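PDB 5SWV: pentafunctional AROM polypeptide from Schizosaccharomyces pombe, which catalyses five consecutive steps of the shikimate pathway, this portion comprising the dehydroquinate dehydratase and shikimate dehydrogenase. Local coordinates for residues Val112-Gly117 against Thr133-Ser138; Ser163-Ile168 against Met194-Ile199. All blocks are in the same frame, centred on the assembly; numbering follows the deposited sequence.

Interaction 1: residues Val112-Gly117 against Thr133-Ser138; sequences VDVELG and TKLIMS
S138 reaches across to D113 with its hydroxyl: S138 OG donates to D113 OD1 (2.6 Å), which accepts through its syn lone pair. The aspartate CG stands opposite its own backbone N (chi1 -168°), which swings the carboxylate toward the neighbouring strand, while R81 forms a salt bridge to D113 OD2. A small hydroxylic residue suits this place, since it fits beside the charged pair and still supplies a proton. E115, on the same face, lies alongside S138 through its aliphatic CG and takes its carboxylate away to R81 and T82.

On the opposite face V112 and V114 meet L135 and M137. V114 and M137 run side by side in the same direction, and the bent thioether chain brings M137 CE to 3.5 Å from V114 CB; an unbranched, flexible methionine can fold against the compact valine in this way. Loop residues close the two ends of the pair. L116 crosses M137 at about a right angle, its CD2 lying 4.1 Å from M137 CB. At the beginning, T133 CG2 meets V112 CG2 at 3.6 Å, with the threonine hydroxyl turned to C109 O.

Beneath the side chains the backbones are joined in parallel register. V112 N bonds K134 O (3.0 Å) and I136 N bonds V112 O (2.9 Å), a pattern that continues through V114 to L116 N. D113, S138 and the apolar I136 meet K169 of the next strand, while V112, V114, L116 and M137 meet helices. Eight parallel strands, these two linked beta-alpha-beta through helix 120-128, make the TIM barrel of type I dehydroquinases.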
ATOM      1  N   VAL A 112       2.258  -7.221 -17.838  1.00 34.83           N
ATOM      2  CA  VAL A 112       2.014  -6.609 -19.145  1.00 34.99           C
ATOM      3  C   VAL A 112       0.713  -7.196 -19.691  1.00 35.25           C
ATOM      4  O   VAL A 112       0.518  -8.412 -19.670  1.00 34.94           O
ATOM      5  CB  VAL A 112       3.174  -6.886 -20.136  1.00 35.17           C
ATOM      6  CG1 VAL A 112       2.820  -6.452 -21.555  1.00 35.15           C
ATOM      7  CG2 VAL A 112       4.443  -6.172 -19.690  1.00 35.19           C
ATOM      8  N   ASP A 113      -0.174  -6.324 -20.167  1.00 35.62           N
ATOM      9  CA  ASP A 113      -1.379  -6.749 -20.858  1.00 36.13           C
ATOM     10  C   ASP A 113      -1.037  -6.976 -22.309  1.00 35.22           C
ATOM     11  O   ASP A 113      -0.590  -6.041 -23.010  1.00 36.80           O
ATOM     12  CB  ASP A 113      -2.484  -5.692 -20.750  1.00 38.14           C
ATOM     13  CG  ASP A 113      -3.855  -6.216 -21.209  1.00 40.00           C
ATOM     14  OD1 ASP A 113      -4.027  -6.522 -22.420  1.00 42.44           O
ATOM     15  OD2 ASP A 113      -4.779  -6.292 -20.366  1.00 40.18           O
ATOM     16  N   VAL A 114      -1.253  -8.206 -22.759  1.00 33.51           N
ATOM     17  CA  VAL A 114      -0.997  -8.575 -24.129  1.00 33.07           C
ATOM     18  C   VAL A 114      -2.319  -8.980 -24.764  1.00 33.17           C
ATOM     19  O   VAL A 114      -2.885 -10.003 -24.419  1.00 33.12           O
ATOM     20  CB  VAL A 114       0.010  -9.731 -24.193  1.00 32.97           C
ATOM     21  CG1 VAL A 114       0.278 -10.151 -25.632  1.00 33.00           C
ATOM     22  CG2 VAL A 114       1.305  -9.335 -23.504  1.00 32.66           C
ATOM     23  N   GLU A 115      -2.805  -8.167 -25.695  1.00 33.65           N
ATOM     24  CA  GLU A 115      -4.056  -8.442 -26.400  1.00 33.67           C
ATOM     25  C   GLU A 115      -3.964  -9.662 -27.290  1.00 33.83           C
ATOM     26  O   GLU A 115      -2.984  -9.855 -28.031  1.00 34.24           O
ATOM     27  CB  GLU A 115      -4.467  -7.262 -27.271  1.00 33.69           C
ATOM     28  CG  GLU A 115      -4.869  -6.036 -26.476  1.00 33.94           C
ATOM     29  CD  GLU A 115      -5.370  -4.913 -27.359  1.00 34.56           C
ATOM     30  OE1 GLU A 115      -5.384  -5.084 -28.598  1.00 35.96           O
ATOM     31  OE2 GLU A 115      -5.758  -3.851 -26.829  1.00 34.49           O
ATOM     32  N   LEU A 116      -5.026 -10.455 -27.262  1.00 33.13           N
ATOM     33  CA  LEU A 116      -5.097 -11.668 -28.064  1.00 33.10           C
ATOM     34  C   LEU A 116      -5.408 -11.361 -29.555  1.00 32.62           C
ATOM     35  O   LEU A 116      -5.599 -12.275 -30.356  1.00 32.13           O
ATOM     36  CB  LEU A 116      -6.119 -12.635 -27.432  1.00 33.41           C
ATOM     37  CG  LEU A 116      -5.679 -13.179 -26.057  1.00 33.64           C
ATOM     38  CD1 LEU A 116      -6.823 -13.492 -25.108  1.00 33.89           C
ATOM     39  CD2 LEU A 116      -4.821 -14.414 -26.224  1.00 33.94           C
ATOM     40  N   GLY A 117      -5.477 -10.077 -29.913  1.00 32.35           N
ATOM     41  CA  GLY A 117      -5.524  -9.658 -31.312  1.00 32.32           C
ATOM     42  C   GLY A 117      -4.178  -9.548 -31.979  1.00 32.09           C
ATOM     43  O   GLY A 117      -4.135  -9.440 -33.188  1.00 32.06           O
ATOM     44  N   THR A 133       8.232 -10.610 -15.255  1.00 46.36           N
ATOM     45  CA  THR A 133       6.963 -10.011 -15.641  1.00 44.25           C
ATOM     46  C   THR A 133       5.911 -11.069 -15.928  1.00 42.66           C
ATOM     47  O   THR A 133       6.184 -12.068 -16.587  1.00 43.01           O
ATOM     48  CB  THR A 133       7.142  -9.135 -16.884  1.00 44.34           C
ATOM     49  OG1 THR A 133       8.143  -8.139 -16.623  1.00 43.93           O
ATOM     50  CG2 THR A 133       5.846  -8.460 -17.260  1.00 44.38           C
ATOM     51  N   LYS A 134       4.715 -10.847 -15.408  1.00 41.88           N
ATOM     52  CA  LYS A 134       3.581 -11.744 -15.648  1.00 42.45           C
ATOM     53  C   LYS A 134       2.740 -11.243 -16.817  1.00 40.10           C
ATOM     54  O   LYS A 134       2.482 -10.045 -16.926  1.00 39.73           O
ATOM     55  CB  LYS A 134       2.677 -11.791 -14.422  1.00 43.94           C
ATOM     56  CG  LYS A 134       3.355 -12.213 -13.142  1.00 44.69           C
ATOM     57  CD  LYS A 134       3.776 -13.663 -13.196  1.00 44.77           C
ATOM     58  CE  LYS A 134       4.155 -14.120 -11.807  1.00 44.95           C
ATOM     59  NZ  LYS A 134       5.000 -15.324 -11.905  1.00 45.51           N
ATOM     60  N   LEU A 135       2.285 -12.157 -17.660  1.00 37.94           N
ATOM     61  CA  LEU A 135       1.448 -11.784 -18.789  1.00 37.61           C
ATOM     62  C   LEU A 135      -0.048 -11.903 -18.485  1.00 37.59           C
ATOM     63  O   LEU A 135      -0.505 -12.923 -17.941  1.00 37.17           O
ATOM     64  CB  LEU A 135       1.803 -12.620 -19.997  1.00 36.95           C
ATOM     65  CG  LEU A 135       3.237 -12.505 -20.485  1.00 36.90           C
ATOM     66  CD1 LEU A 135       3.318 -13.164 -21.842  1.00 37.01           C
ATOM     67  CD2 LEU A 135       3.738 -11.064 -20.569  1.00 37.05           C
ATOM     68  N   ILE A 136      -0.781 -10.828 -18.805  1.00 37.21           N
ATOM     69  CA  ILE A 136      -2.240 -10.807 -18.765  1.00 37.13           C
ATOM     70  C   ILE A 136      -2.698 -10.854 -20.218  1.00 37.31           C
ATOM     71  O   ILE A 136      -2.526  -9.900 -20.973  1.00 37.30           O
ATOM     72  CB  ILE A 136      -2.838  -9.560 -18.061  1.00 36.53           C
ATOM     73  CG1 ILE A 136      -2.221  -9.355 -16.669  1.00 36.22           C
ATOM     74  CG2 ILE A 136      -4.352  -9.716 -17.919  1.00 36.38           C
ATOM     75  CD1 ILE A 136      -2.798  -8.191 -15.877  1.00 36.03           C
ATOM     76  N   MET A 137      -3.256 -11.990 -20.600  1.00 37.62           N
ATOM     77  CA  MET A 137      -3.797 -12.160 -21.924  1.00 38.89           C
ATOM     78  C   MET A 137      -5.242 -11.689 -21.902  1.00 38.11           C
ATOM     79  O   MET A 137      -6.045 -12.206 -21.128  1.00 37.54           O
ATOM     80  CB  MET A 137      -3.698 -13.624 -22.347  1.00 40.48           C
ATOM     81  CG  MET A 137      -2.267 -14.135 -22.389  1.00 41.59           C
ATOM     82  SD  MET A 137      -1.375 -13.407 -23.767  1.00 43.22           S
ATOM     83  CE  MET A 137       0.121 -12.984 -22.934  1.00 43.13           C
ATOM     84  N   SER A 138      -5.560 -10.726 -22.765  1.00 37.35           N
ATOM     85  CA  SER A 138      -6.815 -10.004 -22.704  1.00 37.13           C
ATOM     86  C   SER A 138      -7.565 -10.041 -24.028  1.00 36.42           C
ATOM     87  O   SER A 138      -6.956  -9.946 -25.082  1.00 36.39           O
ATOM     88  CB  SER A 138      -6.540  -8.549 -22.333  1.00 37.24           C
ATOM     89  OG  SER A 138      -6.069  -7.829 -23.460  1.00 38.27           O
TER

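Interaction 2: residues Ser163-Ile168 against Met194-Ile199; sequences SYADVI and MDIPLI
The backbone of I168 is gripped from both its polar ends by the opposite segment. I168 N donates to P197 O at 3.0 Å, and I168 O accepts from I199 N at 2.8 Å, so the two bonds bracket L198 in the manner of a parallel beta bridge. P197 is tolerated here because the pairing asks only for its carbonyl; the N-H it lacks is not used across the contact.

The close packing gathers round this bridge. I168 CG1 sits 3.9 Å from I196 CG2, and I168 CB meets L198 CD1 at 4.0 Å. With L198 CG set opposite its backbone N (chi1 -176°), the leucine branch is carried back over the I168 strand. The proline ring presses on the backbone just before it, P197 CD lying 3.3 Å from D166 O, an oxygen that I196 CG2 also touches. V167 CG1 approaches I199 CG1 at 3.9 Å, the two branched chains meeting obliquely. Beta-branched residues suit such positions because they fill the space beside an extended backbone with little loss of side-chain freedom.

Toward the starts of the segments the contact thins and becomes partly accessible to solvent. A165 offers just a methyl, A165 CB lying 4.3 Å from I196 CG2, and M194 CE barely reaches I168 CD1. The D166 side chain turns away from the 194-199 segment; D166 OD2 accepts a hydrogen bond from L135 N and forms a salt bridge with K130 NZ.

Around this junction, F216 lies against V167, P197 and I199, and A161 of helix 152-162 packs on I168. Strand 134-140 flanks the 163-168 side, and helix 177-193 makes the connection between the paired strands 167-173 and 198-203.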
ATOM      1  N   SER A 163      -1.531 -21.195 -23.657  1.00 41.33           N
ATOM      2  CA  SER A 163      -0.120 -21.459 -23.941  1.00 41.48           C
ATOM      3  C   SER A 163       0.818 -20.460 -23.242  1.00 41.06           C
ATOM      4  O   SER A 163       1.914 -20.822 -22.848  1.00 42.06           O
ATOM      5  CB  SER A 163       0.137 -21.422 -25.451  1.00 41.77           C
ATOM      6  OG  SER A 163      -0.622 -22.399 -26.152  1.00 41.21           O
ATOM      7  N   TYR A 164       0.366 -19.218 -23.070  1.00 40.42           N
ATOM      8  CA  TYR A 164       1.209 -18.114 -22.639  1.00 39.68           C
ATOM      9  C   TYR A 164       0.850 -17.458 -21.292  1.00 38.53           C
ATOM     10  O   TYR A 164       1.691 -16.789 -20.699  1.00 37.94           O
ATOM     11  CB  TYR A 164       1.169 -17.038 -23.727  1.00 40.36           C
ATOM     12  CG  TYR A 164       1.427 -17.554 -25.131  1.00 41.37           C
ATOM     13  CD1 TYR A 164       2.679 -18.068 -25.480  1.00 42.26           C
ATOM     14  CD2 TYR A 164       0.431 -17.522 -26.121  1.00 41.64           C
ATOM     15  CE1 TYR A 164       2.937 -18.539 -26.756  1.00 42.29           C
ATOM     16  CE2 TYR A 164       0.691 -17.985 -27.409  1.00 42.07           C
ATOM     17  CZ  TYR A 164       1.949 -18.495 -27.704  1.00 42.57           C
ATOM     18  OH  TYR A 164       2.252 -18.978 -28.942  1.00 45.50           O
ATOM     19  N   ALA A 165      -0.375 -17.637 -20.806  1.00 38.11           N
ATOM     20  CA  ALA A 165      -0.927 -16.714 -19.796  1.00 37.56           C
ATOM     21  C   ALA A 165      -0.513 -16.971 -18.359  1.00 36.79           C
ATOM     22  O   ALA A 165      -0.516 -18.095 -17.919  1.00 37.00           O
ATOM     23  CB  ALA A 165      -2.440 -16.732 -19.864  1.00 37.54           C
ATOM     24  N   ASP A 166      -0.197 -15.914 -17.628  1.00 36.62           N
ATOM     25  CA  ASP A 166      -0.202 -15.959 -16.165  1.00 37.52           C
ATOM     26  C   ASP A 166      -1.575 -15.552 -15.590  1.00 37.18           C
ATOM     27  O   ASP A 166      -1.943 -15.976 -14.491  1.00 37.60           O
ATOM     28  CB  ASP A 166       0.880 -15.039 -15.599  1.00 38.41           C
ATOM     29  CG  ASP A 166       2.266 -15.464 -16.002  1.00 39.06           C
ATOM     30  OD1 ASP A 166       2.761 -16.454 -15.439  1.00 40.73           O
ATOM     31  OD2 ASP A 166       2.869 -14.814 -16.880  1.00 39.64           O
ATOM     32  N   VAL A 167      -2.280 -14.671 -16.303  1.00 35.96           N
ATOM     33  CA  VAL A 167      -3.647 -14.260 -15.977  1.00 35.14           C
ATOM     34  C   VAL A 167      -4.412 -14.143 -17.286  1.00 34.85           C
ATOM     35  O   VAL A 167      -3.813 -13.812 -18.309  1.00 35.49           O
ATOM     36  CB  VAL A 167      -3.681 -12.880 -15.282  1.00 34.77           C
ATOM     37  CG1 VAL A 167      -5.125 -12.475 -14.934  1.00 34.47           C
ATOM     38  CG2 VAL A 167      -2.776 -12.878 -14.053  1.00 33.98           C
ATOM     39  N   ILE A 168      -5.715 -14.424 -17.269  1.00 34.16           N
ATOM     40  CA  ILE A 168      -6.547 -14.236 -18.460  1.00 33.10           C
ATOM     41  C   ILE A 168      -7.615 -13.224 -18.115  1.00 32.96           C
ATOM     42  O   ILE A 168      -8.217 -13.290 -17.057  1.00 32.24           O
ATOM     43  CB  ILE A 168      -7.175 -15.540 -18.956  1.00 33.10           C
ATOM     44  CG1 ILE A 168      -6.075 -16.528 -19.358  1.00 33.47           C
ATOM     45  CG2 ILE A 168      -8.084 -15.266 -20.148  1.00 32.99           C
ATOM     46  CD1 ILE A 168      -6.567 -17.896 -19.805  1.00 33.86           C
ATOM     47  N   MET A 194      -9.920 -25.271 -15.039  1.00 58.56           N
ATOM     48  CA  MET A 194      -8.622 -24.615 -15.265  1.00 58.49           C
ATOM     49  C   MET A 194      -8.242 -23.738 -14.081  1.00 57.86           C
ATOM     50  O   MET A 194      -9.120 -23.201 -13.421  1.00 59.94           O
ATOM     51  CB  MET A 194      -8.700 -23.774 -16.533  1.00 59.09           C
ATOM     52  CG  MET A 194      -7.922 -22.473 -16.487  1.00 60.72           C
ATOM     53  SD  MET A 194      -8.601 -21.279 -17.622  1.00 64.89           S
ATOM     54  CE  MET A 194      -8.834 -19.836 -16.580  1.00 63.27           C
ATOM     55  N   ASP A 195      -6.943 -23.544 -13.856  1.00 56.72           N
ATOM     56  CA  ASP A 195      -6.450 -22.803 -12.677  1.00 57.59           C
ATOM     57  C   ASP A 195      -5.472 -21.631 -12.963  1.00 53.02           C
ATOM     58  O   ASP A 195      -4.733 -21.187 -12.082  1.00 51.20           O
ATOM     59  CB  ASP A 195      -5.813 -23.794 -11.697  1.00 62.91           C
ATOM     60  CG  ASP A 195      -4.562 -24.467 -12.274  1.00 67.51           C
ATOM     61  OD1 ASP A 195      -4.352 -24.411 -13.520  1.00 68.86           O
ATOM     62  OD2 ASP A 195      -3.792 -25.050 -11.471  1.00 71.83           O
ATOM     63  N   ILE A 196      -5.461 -21.145 -14.192  1.00 49.22           N
ATOM     64  CA  ILE A 196      -4.915 -19.836 -14.482  1.00 46.67           C
ATOM     65  C   ILE A 196      -5.920 -18.870 -13.869  1.00 43.60           C
ATOM     66  O   ILE A 196      -7.118 -19.061 -14.042  1.00 43.60           O
ATOM     67  CB  ILE A 196      -4.831 -19.590 -16.004  1.00 47.70           C
ATOM     68  CG1 ILE A 196      -3.908 -20.618 -16.679  1.00 48.57           C
ATOM     69  CG2 ILE A 196      -4.373 -18.166 -16.311  1.00 47.20           C
ATOM     70  CD1 ILE A 196      -4.418 -21.105 -18.028  1.00 49.72           C
ATOM     71  N   PRO A 197      -5.459 -17.854 -13.133  1.00 41.20           N
ATOM     72  CA  PRO A 197      -6.427 -16.909 -12.567  1.00 40.95           C
ATOM     73  C   PRO A 197      -7.115 -16.068 -13.634  1.00 41.16           C
ATOM     74  O   PRO A 197      -6.527 -15.789 -14.684  1.00 41.29           O
ATOM     75  CB  PRO A 197      -5.592 -16.032 -11.634  1.00 40.87           C
ATOM     76  CG  PRO A 197      -4.176 -16.282 -12.010  1.00 41.16           C
ATOM     77  CD  PRO A 197      -4.109 -17.649 -12.602  1.00 41.15           C
ATOM     78  N   LEU A 198      -8.349 -15.662 -13.341  1.00 41.12           N
ATOM     79  CA  LEU A 198      -9.241 -15.074 -14.337  1.00 40.59           C
ATOM     80  C   LEU A 198      -9.864 -13.738 -13.903  1.00 38.66           C
ATOM     81  O   LEU A 198     -10.530 -13.670 -12.880  1.00 38.60           O
ATOM     82  CB  LEU A 198     -10.348 -16.077 -14.657  1.00 41.74           C
ATOM     83  CG  LEU A 198     -11.358 -15.698 -15.750  1.00 43.01           C
ATOM     84  CD1 LEU A 198     -10.765 -15.839 -17.145  1.00 43.38           C
ATOM     85  CD2 LEU A 198     -12.611 -16.546 -15.623  1.00 44.07           C
ATOM     86  N   ILE A 199      -9.652 -12.693 -14.706  1.00 37.15           N
ATOM     87  CA  ILE A 199     -10.413 -11.439 -14.618  1.00 36.07           C
ATOM     88  C   ILE A 199     -11.546 -11.540 -15.640  1.00 34.78           C
ATOM     89  O   ILE A 199     -11.302 -11.784 -16.811  1.00 34.01           O
ATOM     90  CB  ILE A 199      -9.554 -10.203 -14.956  1.00 36.28           C
ATOM     91  CG1 ILE A 199      -8.250 -10.191 -14.157  1.00 36.49           C
ATOM     92  CG2 ILE A 199     -10.323  -8.918 -14.670  1.00 36.26           C
ATOM     93  CD1 ILE A 199      -7.291  -9.101 -14.587  1.00 36.44           C
TER

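Following the chain, residues 112-117 lead through helix 120-128 to 133-138, where interaction 1 closes its loop. The chain then finishes strand 134-140, passes through helix 152-162 and opens interaction 2 at 163-168; helix 177-193 returns it to 194-199 for the second closure. The loops follow in series, neither nesting nor crossing, yet they meet in space, for strands 134-140 and 167-173 are neighbours. M137 N lies 3.0 Å from V167 O, a probable hydrogen bond, and M137 CG packs on A165 CB. Together the contacts connect four consecutive parallel strands, 111-115 to 198-203, of the dehydroquinase barrel.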